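Local coordinates for protein Polyphosphate:AMP phosphotransferase (Meiothermus ruber H328, PDB 5O6M) that uses inorganic polyphosphate as phosphate donor to convert AMP to ADP and ADP to ATP, and also accepts other nucleoside mono- and diphosphates, at residues K3-Q7 / P223-P228; A35-L39 / N236-H241; N40-E44 / V76-V81; E174-R178 / A229-R235. The protein carries 1 engineered substitution. All blocks are in the same frame, centred on the assembly; numbering follows the deposited sequence.

Interaction 1: residues K3-Q7 / P223-P228; sequences KYRVQ and PWYVIP
Tyr4 brings CE1 of its ring to 3.6 Å from CD of Pro228, at the end of strand 224-228, and CD1 close to the carbonyl oxygen of Val226. The torsion that sets CG beside the backbone N (chi1 -62°) tips the ring toward that proline, while Lys3 CG covers one ring face and the hydroxyl is hydrogen-bonded to Tyr234 and Asp21. The backbone of Tyr4 works as well: its carbonyl oxygen takes the N-H of Val226 at 3.2 Å, in the carbonyl plane. Val6 N returns a bond to Trp224 O at 2.8 Å, so Arg5 and Tyr225 form a single beta bridge. By this bridge the N-terminal arm is clipped to strand 224-228, outermost in the chain's parallel P-loop-type sheet and next to strand 161-169. Arg5 runs alongside Tyr225, both pointing the same way, its CB 3.6 Å from ring atom CE1 and its CG 3.7 Å from CB of Pro223. Replacing Tyr225 with an alanine would probably strip CB and CG of Arg5 of the ring beside them, leaving Pro223 as their remaining support from this strand. Beyond the bridge, Val6 CG2 meets Val226 CG2 at 3.8 Å, and Phe12 packs on both valines.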
loop_
_atom_site.group_PDB
_atom_site.type_symbol
_atom_site.label_atom_id
_atom_site.label_comp_id
_atom_site.label_asym_id
_atom_site.label_seq_id
_atom_site.Cartn_x
_atom_site.Cartn_y
_atom_site.Cartn_z
ATOM N N LYS D 3 17.488 35.145 -3.904
ATOM C CA LYS D 3 18.893 34.823 -3.704
ATOM C C LYS D 3 19.129 33.442 -3.113
ATOM O O LYS D 3 20.281 32.998 -3.065
ATOM C CB LYS D 3 19.527 35.858 -2.777
ATOM C CG LYS D 3 18.732 36.058 -1.497
ATOM C CD LYS D 3 19.426 37.027 -0.566
ATOM C CE LYS D 3 20.739 36.423 -0.095
ATOM N NZ LYS D 3 21.415 37.257 0.932
ATOM N N TYR D 4 18.085 32.757 -2.650
ATOM C CA TYR D 4 18.250 31.445 -2.043
ATOM C C TYR D 4 17.925 30.300 -2.992
ATOM O O TYR D 4 18.147 29.139 -2.635
ATOM C CB TYR D 4 17.384 31.342 -0.782
ATOM C CG TYR D 4 17.778 32.336 0.289
ATOM C CD1 TYR D 4 18.974 32.202 0.984
ATOM C CD2 TYR D 4 16.962 33.420 0.591
ATOM C CE1 TYR D 4 19.340 33.113 1.962
ATOM C CE2 TYR D 4 17.320 34.337 1.566
ATOM C CZ TYR D 4 18.510 34.177 2.248
ATOM O OH TYR D 4 18.867 35.089 3.217
ATOM N N ARG D 5 17.421 30.598 -4.188
ATOM C CA ARG D 5 17.091 29.575 -5.173
ATOM C C ARG D 5 18.360 29.176 -5.920
ATOM O O ARG D 5 18.860 29.930 -6.760
ATOM C CB ARG D 5 16.024 30.095 -6.131
ATOM C CG ARG D 5 15.428 29.033 -7.035
ATOM C CD ARG D 5 14.249 29.565 -7.846
ATOM N NE ARG D 5 14.660 30.497 -8.893
ATOM C CZ ARG D 5 14.374 31.796 -8.900
ATOM N NH1 ARG D 5 13.662 32.328 -7.915
ATOM N NH2 ARG D 5 14.794 32.564 -9.898
ATOM N N VAL D 6 18.889 27.991 -5.610
ATOM C CA VAL D 6 20.075 27.492 -6.300
ATOM C C VAL D 6 19.803 27.461 -7.797
ATOM O O VAL D 6 18.950 26.702 -8.276
ATOM C CB VAL D 6 20.468 26.106 -5.770
ATOM C CG1 VAL D 6 21.646 25.542 -6.561
ATOM C CG2 VAL D 6 20.809 26.186 -4.287
ATOM N N GLN D 7 20.550 28.268 -8.549
ATOM C CA GLN D 7 20.334 28.356 -9.982
ATOM C C GLN D 7 20.711 27.042 -10.661
ATOM O O GLN D 7 21.611 26.331 -10.206
ATOM C CB GLN D 7 21.156 29.493 -10.580
ATOM C CG GLN D 7 20.790 30.869 -10.047
ATOM C CD GLN D 7 19.359 31.250 -10.367
ATOM O OE1 GLN D 7 18.753 30.706 -11.292
ATOM N NE2 GLN D 7 18.809 32.187 -9.602
ATOM N N PRO D 223 13.414 23.440 -7.928
ATOM C CA PRO D 223 14.524 24.202 -7.349
ATOM C C PRO D 223 14.867 23.767 -5.931
ATOM O O PRO D 223 14.010 23.346 -5.149
ATOM C CB PRO D 223 13.994 25.640 -7.358
ATOM C CG PRO D 223 12.514 25.470 -7.200
ATOM C CD PRO D 223 12.174 24.232 -7.997
ATOM N N TRP D 224 16.157 23.875 -5.609
ATOM C CA TRP D 224 16.631 23.790 -4.237
ATOM C C TRP D 224 16.735 25.187 -3.642
ATOM O O TRP D 224 17.167 26.130 -4.312
ATOM C CB TRP D 224 17.996 23.105 -4.167
ATOM C CG TRP D 224 17.940 21.613 -4.097
ATOM C CD1 TRP D 224 18.118 20.741 -5.129
ATOM C CD2 TRP D 224 17.715 20.813 -2.927
ATOM N NE1 TRP D 224 18.008 19.445 -4.680
ATOM C CE2 TRP D 224 17.759 19.461 -3.333
ATOM C CE3 TRP D 224 17.471 21.107 -1.581
ATOM C CZ2 TRP D 224 17.568 18.404 -2.440
ATOM C CZ3 TRP D 224 17.285 20.055 -0.693
ATOM C CH2 TRP D 224 17.333 18.721 -1.128
ATOM N N TYR D 225 16.340 25.314 -2.379
ATOM C CA TYR D 225 16.558 26.527 -1.608
ATOM C C TYR D 225 17.469 26.201 -0.437
ATOM O O TYR D 225 17.187 25.277 0.333
ATOM C CB TYR D 225 15.245 27.118 -1.096
ATOM C CG TYR D 225 14.303 27.550 -2.190
ATOM C CD1 TYR D 225 14.369 28.829 -2.731
ATOM C CD2 TYR D 225 13.339 26.679 -2.682
ATOM C CE1 TYR D 225 13.503 29.224 -3.733
ATOM C CE2 TYR D 225 12.469 27.066 -3.681
ATOM C CZ TYR D 225 12.554 28.335 -4.203
ATOM O OH TYR D 225 11.683 28.708 -5.197
ATOM N N VAL D 226 18.563 26.941 -0.318
ATOM C CA VAL D 226 19.437 26.849 0.844
ATOM C C VAL D 226 18.921 27.840 1.877
ATOM O O VAL D 226 18.794 29.036 1.593
ATOM C CB VAL D 226 20.900 27.133 0.474
ATOM C CG1 VAL D 226 21.774 27.090 1.718
ATOM C CG2 VAL D 226 21.384 26.129 -0.556
ATOM N N ILE D 227 18.605 27.340 3.066
ATOM C CA ILE D 227 17.957 28.114 4.117
ATOM C C ILE D 227 18.975 28.331 5.235
ATOM O O ILE D 227 19.371 27.366 5.906
ATOM C CB ILE D 227 16.697 27.414 4.646
ATOM C CG1 ILE D 227 15.728 27.103 3.497
ATOM C CG2 ILE D 227 16.031 28.261 5.731
ATOM C CD1 ILE D 227 15.237 28.337 2.762
ATOM N N PRO D 228 19.454 29.560 5.451
ATOM C CA PRO D 228 20.263 29.820 6.647
ATOM C C PRO D 228 19.465 29.426 7.877
ATOM O O PRO D 228 18.428 30.030 8.168
ATOM C CB PRO D 228 20.525 31.330 6.587
ATOM C CG PRO D 228 20.289 31.708 5.153
ATOM C CD PRO D 228 19.219 30.779 4.659
#

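Interaction 2: residues A35-L39 / N236-H241; sequences ALAVL and NWLVSH
Leu39 drives its CD1 methyl into the angle between Trp237 and the next turn of helix 236-241, 3.6 Å from NE1 of the indole and 4.0 Å from CB of His241. Ala35, one turn earlier on the same helix, brings its methyl to the same pyrrole side of the indole, CB lying 3.8 Å from NE1. The tryptophan swings there because its CG stands opposite the backbone N (chi1 173°), which carries the ring across to helix 35-39. With an alanine in place of Trp237, the methyls of Ala35 and Leu39 would probably lose their shared partner, and a gap would be likely to open between the two helices.

Leu36 handles the other flank. Its CD1 sits 3.2 Å from OG of Ser240, and its CD2 reaches CB of Asn236 at 4.0 Å. The serine hydroxyl is turned back to its own helix, donating to the carbonyl oxygen of Asn236 at 2.6 Å; that oxygen also receives the N-H of Ser240, from the opposite face of its plane. A buried polar group is thus satisfied locally and can sit against a leucine methyl.

The axes of 35-39 and 236-241 approach to 9.4 Å and run roughly the same way, 30° apart. Phe25 meets the Trp237 ring, helix 70-77 touches Leu36, Asn236 and Ser240, and Leu238 and Val239 pack helix 232-249 on strand 224-228 of the central sheet, Val239 also touching strand 161-169.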
loop_
_atom_site.group_PDB
_atom_site.type_symbol
_atom_site.label_atom_id
_atom_site.label_comp_id
_atom_site.label_asym_id
_atom_site.label_seq_id
_atom_site.Cartn_x
_atom_site.Cartn_y
_atom_site.Cartn_z
ATOM N N ALA D 35 5.997 38.853 11.601
ATOM C CA ALA D 35 5.799 38.546 10.189
ATOM C C ALA D 35 5.544 37.058 9.980
ATOM O O ALA D 35 4.744 36.674 9.119
ATOM C CB ALA D 35 7.008 39.009 9.377
ATOM N N LEU D 36 6.201 36.205 10.771
ATOM C CA LEU D 36 5.942 34.774 10.676
ATOM C C LEU D 36 4.481 34.471 10.980
ATOM O O LEU D 36 3.852 33.653 10.298
ATOM C CB LEU D 36 6.868 34.007 11.622
ATOM C CG LEU D 36 6.658 32.495 11.722
ATOM C CD1 LEU D 36 6.922 31.837 10.375
ATOM C CD2 LEU D 36 7.556 31.897 12.792
ATOM N N ALA D 37 3.927 35.115 12.012
ATOM C CA ALA D 37 2.516 34.928 12.334
ATOM C C ALA D 37 1.621 35.354 11.176
ATOM O O ALA D 37 0.603 34.709 10.899
ATOM C CB ALA D 37 2.158 35.704 13.602
ATOM N N VAL D 38 1.979 36.445 10.493
ATOM C CA VAL D 38 1.198 36.892 9.343
ATOM C C VAL D 38 1.279 35.875 8.209
ATOM O O VAL D 38 0.269 35.550 7.571
ATOM C CB VAL D 38 1.668 38.288 8.892
ATOM C CG1 VAL D 38 1.000 38.679 7.582
ATOM C CG2 VAL D 38 1.386 39.318 9.975
ATOM N N LEU D 39 2.481 35.369 7.928
ATOM C CA LEU D 39 2.637 34.379 6.870
ATOM C C LEU D 39 1.921 33.084 7.227
ATOM O O LEU D 39 1.320 32.440 6.360
ATOM C CB LEU D 39 4.122 34.116 6.611
ATOM C CG LEU D 39 4.905 35.203 5.878
ATOM C CD1 LEU D 39 6.404 34.952 6.009
ATOM C CD2 LEU D 39 4.492 35.273 4.415
ATOM N N ASN D 236 12.436 29.579 10.078
ATOM C CA ASN D 236 10.984 29.459 10.016
ATOM C C ASN D 236 10.368 30.565 9.165
ATOM O O ASN D 236 9.443 30.310 8.385
ATOM C CB ASN D 236 10.397 29.477 11.428
ATOM C CG ASN D 236 10.895 28.324 12.279
ATOM O OD1 ASN D 236 11.305 27.285 11.760
ATOM N ND2 ASN D 236 10.864 28.503 13.595
ATOM N N TRP D 237 10.854 31.803 9.306
ATOM C CA TRP D 237 10.289 32.895 8.515
ATOM C C TRP D 237 10.577 32.706 7.029
ATOM O O TRP D 237 9.687 32.868 6.187
ATOM C CB TRP D 237 10.835 34.248 8.977
ATOM C CG TRP D 237 10.397 35.358 8.055
ATOM C CD1 TRP D 237 9.209 36.032 8.094
ATOM C CD2 TRP D 237 11.111 35.872 6.923
ATOM N NE1 TRP D 237 9.150 36.953 7.075
ATOM C CE2 TRP D 237 10.305 36.873 6.340
ATOM C CE3 TRP D 237 12.357 35.593 6.353
ATOM C CZ2 TRP D 237 10.705 37.596 5.216
ATOM C CZ3 TRP D 237 12.752 36.313 5.234
ATOM C CH2 TRP D 237 11.928 37.302 4.680
ATOM N N LEU D 238 11.826 32.377 6.686
ATOM C CA LEU D 238 12.207 32.292 5.280
ATOM C C LEU D 238 11.484 31.148 4.582
ATOM O O LEU D 238 10.948 31.319 3.479
ATOM C CB LEU D 238 13.723 32.132 5.150
ATOM C CG LEU D 238 14.235 32.106 3.710
ATOM C CD1 LEU D 238 13.732 33.318 2.938
ATOM C CD2 LEU D 238 15.751 32.041 3.682
ATOM N N VAL D 239 11.447 29.971 5.211
ATOM C CA VAL D 239 10.712 28.855 4.625
ATOM C C VAL D 239 9.251 29.233 4.442
ATOM O O VAL D 239 8.642 28.941 3.406
ATOM C CB VAL D 239 10.871 27.586 5.482
ATOM C CG1 VAL D 239 9.889 26.519 5.027
ATOM C CG2 VAL D 239 12.300 27.062 5.392
ATOM N N SER D 240 8.662 29.886 5.445
ATOM C CA SER D 240 7.268 30.304 5.337
ATOM C C SER D 240 7.060 31.247 4.158
ATOM O O SER D 240 6.104 31.092 3.388
ATOM C CB SER D 240 6.820 30.968 6.637
ATOM O OG SER D 240 6.929 30.068 7.725
ATOM N N HIS D 241 7.950 32.229 3.992
ATOM C CA HIS D 241 7.784 33.185 2.899
ATOM C C HIS D 241 7.837 32.490 1.548
ATOM O O HIS D 241 6.963 32.691 0.696
ATOM C CB HIS D 241 8.847 34.281 2.972
ATOM C CG HIS D 241 8.819 35.209 1.798
ATOM N ND1 HIS D 241 7.876 36.205 1.660
ATOM C CD2 HIS D 241 9.608 35.284 0.700
ATOM C CE1 HIS D 241 8.087 36.855 0.529
ATOM N NE2 HIS D 241 9.134 36.317 -0.071
#

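Interaction 3: residues N40-E44 / V76-V81; sequences NRRLE and VVFDGV
Asn40 and Leu43 both carry CG on the far side from their backbone N (chi1 -174° and 175°), and this throws the amide of one and the CD2 methyl of the other from helix 40-44 against the turn that follows helix 70-77. The amide does the polar work. Asn40 ND2 gives a hydrogen bond of 3.0 Å to the carbonyl oxygen of Asp79, lying in the carbonyl plane on a lone pair and almost exactly in the plane of the amide itself, so the bond should fix the rotation of the asparagine's end. The same nitrogen is 3.2 Å from Val77 O.

Leu43 uses one branch: CD2 touches Val77 O at 3.2 Å and lies 4.1 Å from CG1 of Val81, with Val77 CG1 and the Phe78 ring a little farther off. Leu243 and Leu247 of helix 232-249 also pack on this leucine. Glu44, its chain extended beyond CG, passes over Gly80, with OE1 3.5 Å from the glycine CA. At phi 87° a CB would press on the carbonyl oxygen of Asp79, which by itself calls for glycine; it would also run into Glu44 OE1 as that now stands. Phe78 packs on Pro83, and Asp79 on Gly80, of the second subunit.

Residues 78 to 81 make a type II beta turn, closed by Val81 N bonding to Phe78 O at 3.1 Å. It follows directly on helix 70-77 and leads the chain out of it, with glycine in the third position as is usual for this turn.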
loop_
_atom_site.group_PDB
_atom_site.type_symbol
_atom_site.label_atom_id
_atom_site.label_comp_id
_atom_site.label_asym_id
_atom_site.label_seq_id
_atom_site.Cartn_x
_atom_site.Cartn_y
_atom_site.Cartn_z
ATOM N N ASN D 40 1.969 32.698 8.505
ATOM C CA ASN D 40 1.317 31.469 8.940
ATOM C C ASN D 40 -0.172 31.484 8.617
ATOM O O ASN D 40 -0.719 30.485 8.137
ATOM C CB ASN D 40 1.538 31.268 10.439
ATOM C CG ASN D 40 1.004 29.936 10.932
ATOM O OD1 ASN D 40 -0.089 29.870 11.495
ATOM N ND2 ASN D 40 1.769 28.868 10.717
ATOM N N ARG D 41 -0.844 32.610 8.863
ATOM C CA ARG D 41 -2.288 32.647 8.659
ATOM C C ARG D 41 -2.642 32.606 7.178
ATOM O O ARG D 41 -3.608 31.941 6.785
ATOM C CB ARG D 41 -2.880 33.880 9.339
ATOM C CG ARG D 41 -2.728 33.840 10.850
ATOM C CD ARG D 41 -3.274 35.087 11.523
ATOM N NE ARG D 41 -3.027 35.059 12.963
ATOM C CZ ARG D 41 -3.293 36.063 13.791
ATOM N NH1 ARG D 41 -3.819 37.187 13.325
ATOM N NH2 ARG D 41 -3.031 35.944 15.087
ATOM N N ARG D 42 -1.878 33.303 6.334
ATOM C CA ARG D 42 -2.077 33.143 4.898
ATOM C C ARG D 42 -1.852 31.695 4.480
ATOM O O ARG D 42 -2.603 31.150 3.665
ATOM C CB ARG D 42 -1.153 34.076 4.113
ATOM C CG ARG D 42 -1.435 35.558 4.284
ATOM C CD ARG D 42 -0.876 36.319 3.096
ATOM N NE ARG D 42 0.575 36.458 3.159
ATOM C CZ ARG D 42 1.361 36.529 2.090
ATOM N NH1 ARG D 42 2.673 36.654 2.237
ATOM N NH2 ARG D 42 0.835 36.460 0.873
ATOM N N LEU D 43 -0.811 31.060 5.024
ATOM C CA LEU D 43 -0.563 29.651 4.737
ATOM C C LEU D 43 -1.793 28.811 5.055
ATOM O O LEU D 43 -2.237 28.002 4.233
ATOM C CB LEU D 43 0.649 29.166 5.534
ATOM C CG LEU D 43 0.988 27.681 5.441
ATOM C CD1 LEU D 43 1.261 27.294 4.004
ATOM C CD2 LEU D 43 2.189 27.363 6.320
ATOM N N GLU D 44 -2.362 29.001 6.248
ATOM C CA GLU D 44 -3.575 28.276 6.613
ATOM C C GLU D 44 -4.661 28.483 5.565
ATOM O O GLU D 44 -5.279 27.526 5.090
ATOM C CB GLU D 44 -4.074 28.727 7.990
ATOM C CG GLU D 44 -3.188 28.323 9.161
ATOM C CD GLU D 44 -3.682 28.877 10.493
ATOM O OE1 GLU D 44 -2.947 28.754 11.499
ATOM O OE2 GLU D 44 -4.803 29.435 10.536
ATOM N N VAL D 76 6.833 24.281 13.475
ATOM C CA VAL D 76 6.565 25.716 13.522
ATOM C C VAL D 76 5.905 26.197 12.236
ATOM O O VAL D 76 4.862 26.860 12.271
ATOM C CB VAL D 76 7.865 26.490 13.808
ATOM C CG1 VAL D 76 7.626 27.985 13.696
ATOM C CG2 VAL D 76 8.400 26.134 15.189
ATOM N N VAL D 77 6.478 25.853 11.080
ATOM C CA VAL D 77 6.003 26.435 9.828
ATOM C C VAL D 77 4.543 26.079 9.589
ATOM O O VAL D 77 3.752 26.912 9.129
ATOM C CB VAL D 77 6.888 25.979 8.654
ATOM C CG1 VAL D 77 6.259 26.387 7.329
ATOM C CG2 VAL D 77 8.295 26.540 8.790
ATOM N N PHE D 78 4.156 24.846 9.919
ATOM C CA PHE D 78 2.812 24.355 9.648
ATOM C C PHE D 78 1.933 24.330 10.894
ATOM O O PHE D 78 0.886 23.674 10.895
ATOM C CB PHE D 78 2.879 22.969 9.010
ATOM C CG PHE D 78 3.652 22.939 7.724
ATOM C CD1 PHE D 78 3.005 23.104 6.509
ATOM C CD2 PHE D 78 5.025 22.757 7.728
ATOM C CE1 PHE D 78 3.710 23.076 5.318
ATOM C CE2 PHE D 78 5.736 22.733 6.541
ATOM C CZ PHE D 78 5.077 22.890 5.335
ATOM N N ASP D 79 2.328 25.045 11.945
ATOM C CA ASP D 79 1.482 25.170 13.123
ATOM C C ASP D 79 0.139 25.758 12.721
ATOM O O ASP D 79 0.079 26.819 12.093
ATOM C CB ASP D 79 2.169 26.059 14.161
ATOM C CG ASP D 79 1.401 26.135 15.474
ATOM O OD1 ASP D 79 1.682 25.306 16.366
ATOM O OD2 ASP D 79 0.529 27.021 15.618
ATOM N N GLY D 80 -0.938 25.059 13.062
ATOM C CA GLY D 80 -2.274 25.532 12.772
ATOM C C GLY D 80 -2.822 25.158 11.405
ATOM O O GLY D 80 -3.968 25.507 11.102
ATOM N N VAL D 81 -2.059 24.449 10.574
ATOM C CA VAL D 81 -2.562 24.008 9.274
ATOM C C VAL D 81 -3.505 22.830 9.487
ATOM O O VAL D 81 -3.233 21.939 10.297
ATOM C CB VAL D 81 -1.396 23.628 8.336
ATOM C CG1 VAL D 81 -0.415 24.779 8.201
ATOM C CG2 VAL D 81 -0.712 22.349 8.830
#

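Interaction 4: residues E174-R178 / A229-R235; sequences EQRQR and ANKNWYR. With PO4 (phosphate ion), chain B; PO4 (phosphate ion), chain C.
Helix 174-178 faces a short loop, residues 229-231, that runs from the end of strand 224-228 into helix 232-249, with Lys231 at the N-cap; the closest backbone approach is Glu174 to Asn230, 6.5 Å between CA atoms. Arg178 bridges the gap. Its chain is extended from CG to NE, and the guanidinium arrives with NH2 donating to Ala229 O at 3.0 Å, somewhat bent at 131° and tilted from the guanidinium plane. NH2 also lies 3.0 Å from Asn230 O. Behind it, Glu174 one turn earlier forms a salt bridge to NE through OE2 at 2.9 Å, using the anti lone pair, and so steadies the arginine. The CB and CG of Glu174 rest against the amide of Asn230, whose OD1 accepts a bond from Ser171 N.

The loop-to-helix junction follows the last strand of a P-loop NTPase-type sheet, and two phosphate ions, probably from the crystallisation liquor, lie at the start of helix 232-249. One takes the backbone N-H of Trp233 on its O2 at 2.7 Å and, weakly, that of Asn232 on O4; Lys29 also binds a phosphate. At the second Arg235 lies edge-on, NH2 to O2 at 3.0 Å and NH1 to O4 at 3.2 Å. The CB of Asn232 covers one face of its guanidinium, and Arg178 NH1 comes within 3.8 Å of Arg235 NH1, adding positive charge that would probably draw anions to this side.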
loop_
_atom_site.group_PDB
_atom_site.type_symbol
_atom_site.label_atom_id
_atom_site.label_comp_id
_atom_site.label_asym_id
_atom_site.label_seq_id
_atom_site.Cartn_x
_atom_site.Cartn_y
_atom_site.Cartn_z
ATOM N N GLU D 174 27.281 24.928 15.234
ATOM C CA GLU D 174 25.874 25.007 15.611
ATOM C C GLU D 174 25.291 23.622 15.871
ATOM O O GLU D 174 24.538 23.430 16.834
ATOM C CB GLU D 174 25.069 25.737 14.540
ATOM C CG GLU D 174 23.584 25.762 14.854
ATOM C CD GLU D 174 23.269 26.552 16.112
ATOM O OE1 GLU D 174 24.064 27.443 16.473
ATOM O OE2 GLU D 174 22.236 26.265 16.752
ATOM N N GLN D 175 25.622 22.644 15.025
ATOM C CA GLN D 175 25.134 21.291 15.266
ATOM C C GLN D 175 25.599 20.781 16.622
ATOM O O GLN D 175 24.862 20.067 17.314
ATOM C CB GLN D 175 25.603 20.343 14.163
ATOM C CG GLN D 175 25.154 18.909 14.392
ATOM C CD GLN D 175 25.761 17.923 13.415
ATOM O OE1 GLN D 175 26.961 17.959 13.145
ATOM N NE2 GLN D 175 24.930 17.039 12.876
ATOM N N ARG D 176 26.822 21.142 17.022
ATOM C CA ARG D 176 27.346 20.678 18.301
ATOM C C ARG D 176 26.450 21.115 19.453
ATOM O O ARG D 176 26.183 20.331 20.371
ATOM C CB ARG D 176 28.772 21.193 18.504
ATOM C CG ARG D 176 29.643 20.302 19.379
ATOM C CD ARG D 176 30.206 21.049 20.586
ATOM N NE ARG D 176 30.312 22.488 20.361
ATOM C CZ ARG D 176 29.606 23.403 21.021
ATOM N NH1 ARG D 176 28.747 23.032 21.962
ATOM N NH2 ARG D 176 29.765 24.689 20.746
ATOM N N GLN D 177 25.969 22.359 19.418
ATOM C CA GLN D 177 25.108 22.845 20.493
ATOM C C GLN D 177 23.774 22.110 20.506
ATOM O O GLN D 177 23.315 21.654 21.560
ATOM C CB GLN D 177 24.885 24.352 20.363
ATOM C CG GLN D 177 26.151 25.175 20.246
ATOM C CD GLN D 177 25.859 26.660 20.127
ATOM O OE1 GLN D 177 26.407 27.349 19.266
ATOM N NE2 GLN D 177 24.995 27.162 21.000
ATOM N N ARG D 178 23.133 21.987 19.342
ATOM C CA ARG D 178 21.827 21.338 19.295
ATOM C C ARG D 178 21.922 19.880 19.730
ATOM O O ARG D 178 21.050 19.386 20.454
ATOM C CB ARG D 178 21.232 21.469 17.892
ATOM C CG ARG D 178 21.128 22.922 17.449
ATOM C CD ARG D 178 20.280 23.120 16.206
ATOM N NE ARG D 178 20.111 24.545 15.929
ATOM C CZ ARG D 178 19.389 25.039 14.929
ATOM N NH1 ARG D 178 18.757 24.223 14.093
ATOM N NH2 ARG D 178 19.295 26.354 14.770
ATOM N N ALA D 229 19.925 28.403 8.595
ATOM C CA ALA D 229 19.105 27.768 9.617
ATOM C C ALA D 229 19.752 27.765 10.994
ATOM O O ALA D 229 19.260 27.073 11.893
ATOM C CB ALA D 229 18.758 26.335 9.193
ATOM N N ASN D 230 20.840 28.510 11.195
ATOM C CA ASN D 230 21.382 28.622 12.546
ATOM C C ASN D 230 20.423 29.360 13.473
ATOM O O ASN D 230 20.421 29.104 14.681
ATOM C CB ASN D 230 22.744 29.315 12.516
ATOM C CG ASN D 230 23.888 28.350 12.259
ATOM O OD1 ASN D 230 23.670 27.166 11.971
ATOM N ND2 ASN D 230 25.111 28.847 12.367
ATOM N N LYS D 231 19.617 30.276 12.940
ATOM C CA LYS D 231 18.613 31.001 13.717
ATOM C C LYS D 231 17.235 30.465 13.353
ATOM O O LYS D 231 16.777 30.630 12.218
ATOM C CB LYS D 231 18.682 32.512 13.499
ATOM C CG LYS D 231 20.027 33.168 13.770
ATOM C CD LYS D 231 19.945 34.648 13.398
ATOM C CE LYS D 231 21.292 35.353 13.439
ATOM N NZ LYS D 231 21.202 36.731 12.859
ATOM N N ASN D 232 16.577 29.826 14.322
ATOM C CA ASN D 232 15.268 29.229 14.076
ATOM C C ASN D 232 14.260 30.255 13.570
ATOM O O ASN D 232 13.496 29.975 12.638
ATOM C CB ASN D 232 14.750 28.570 15.351
ATOM C CG ASN D 232 15.519 27.324 15.705
ATOM O OD1 ASN D 232 16.437 26.926 14.992
ATOM N ND2 ASN D 232 15.165 26.712 16.825
ATOM N N TRP D 233 14.227 31.444 14.177
ATOM C CA TRP D 233 13.237 32.435 13.765
ATOM C C TRP D 233 13.405 32.798 12.295
ATOM O O TRP D 233 12.416 33.022 11.587
ATOM C CB TRP D 233 13.323 33.683 14.647
ATOM C CG TRP D 233 14.641 34.416 14.600
ATOM C CD1 TRP D 233 15.706 34.246 15.439
ATOM C CD2 TRP D 233 15.016 35.453 13.684
ATOM N NE1 TRP D 233 16.725 35.100 15.090
ATOM C CE2 TRP D 233 16.326 35.853 14.017
ATOM C CE3 TRP D 233 14.374 36.076 12.608
ATOM C CZ2 TRP D 233 17.004 36.849 13.315
ATOM C CZ3 TRP D 233 15.048 37.064 11.914
ATOM C CH2 TRP D 233 16.350 37.441 12.268
ATOM N N TYR D 234 14.649 32.858 11.815
ATOM C CA TYR D 234 14.871 33.192 10.414
ATOM C C TYR D 234 14.552 32.007 9.513
ATOM O O TYR D 234 13.879 32.160 8.488
ATOM C CB TYR D 234 16.312 33.652 10.198
ATOM C CG TYR D 234 16.550 34.224 8.818
ATOM C CD1 TYR D 234 16.035 35.468 8.467
ATOM C CD2 TYR D 234 17.283 33.528 7.871
ATOM C CE1 TYR D 234 16.245 36.000 7.211
ATOM C CE2 TYR D 234 17.501 34.055 6.612
ATOM C CZ TYR D 234 16.978 35.292 6.290
ATOM O OH TYR D 234 17.189 35.821 5.041
ATOM N N ARG D 235 15.027 30.818 9.887
ATOM C CA ARG D 235 14.686 29.607 9.150
ATOM C C ARG D 235 13.178 29.492 8.972
ATOM O O ARG D 235 12.681 29.328 7.852
ATOM C CB ARG D 235 15.246 28.387 9.882
ATOM C CG ARG D 235 14.843 27.041 9.302
ATOM C CD ARG D 235 15.017 25.950 10.347
ATOM N NE ARG D 235 13.943 25.976 11.338
ATOM C CZ ARG D 235 14.054 25.499 12.573
ATOM N NH1 ARG D 235 15.198 24.973 12.985
ATOM N NH2 ARG D 235 13.020 25.561 13.401
HETATM P P PO4 B . 15.874 30.843 17.999
HETATM O O1 PO4 B . 16.387 32.058 18.738
HETATM O O2 PO4 B . 15.196 31.278 16.721
HETATM O O3 PO4 B . 14.883 30.105 18.870
HETATM O O4 PO4 B . 17.033 29.935 17.659
HETATM P P PO4 C . 13.708 24.101 16.900
HETATM O O1 PO4 C . 14.515 24.452 18.128
HETATM O O2 PO4 C . 13.005 25.335 16.383
HETATM O O3 PO4 C . 12.673 23.062 17.256
HETATM O O4 PO4 C . 14.629 23.560 15.832
#

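How the interactions relate
From the N terminus, the arm 3-7 opens interaction 1, which closes far down the chain at strand 224-228. Helix 29-53 follows and serves two contacts in turn: 35-39 opens interaction 2, and 40-44 opens interaction 3, which closes first, at 76-81, nested inside the loop of interaction 2. Interaction 3 is nested inside the loop of interaction 1 too. Interaction 4 starts at helix 172-183 and closes at 229-235, also within interaction 2. Interaction 1 crosses both 2 and 4, its strand running on into helix 232-249, whose Leu238 and Tyr234 touch Tyr4. Helix 232-249, with the loop leading into it, joins the edge strand, helix 29-53 and helix 172-183, with Val76 and Val77 bridging interactions 2 and 3.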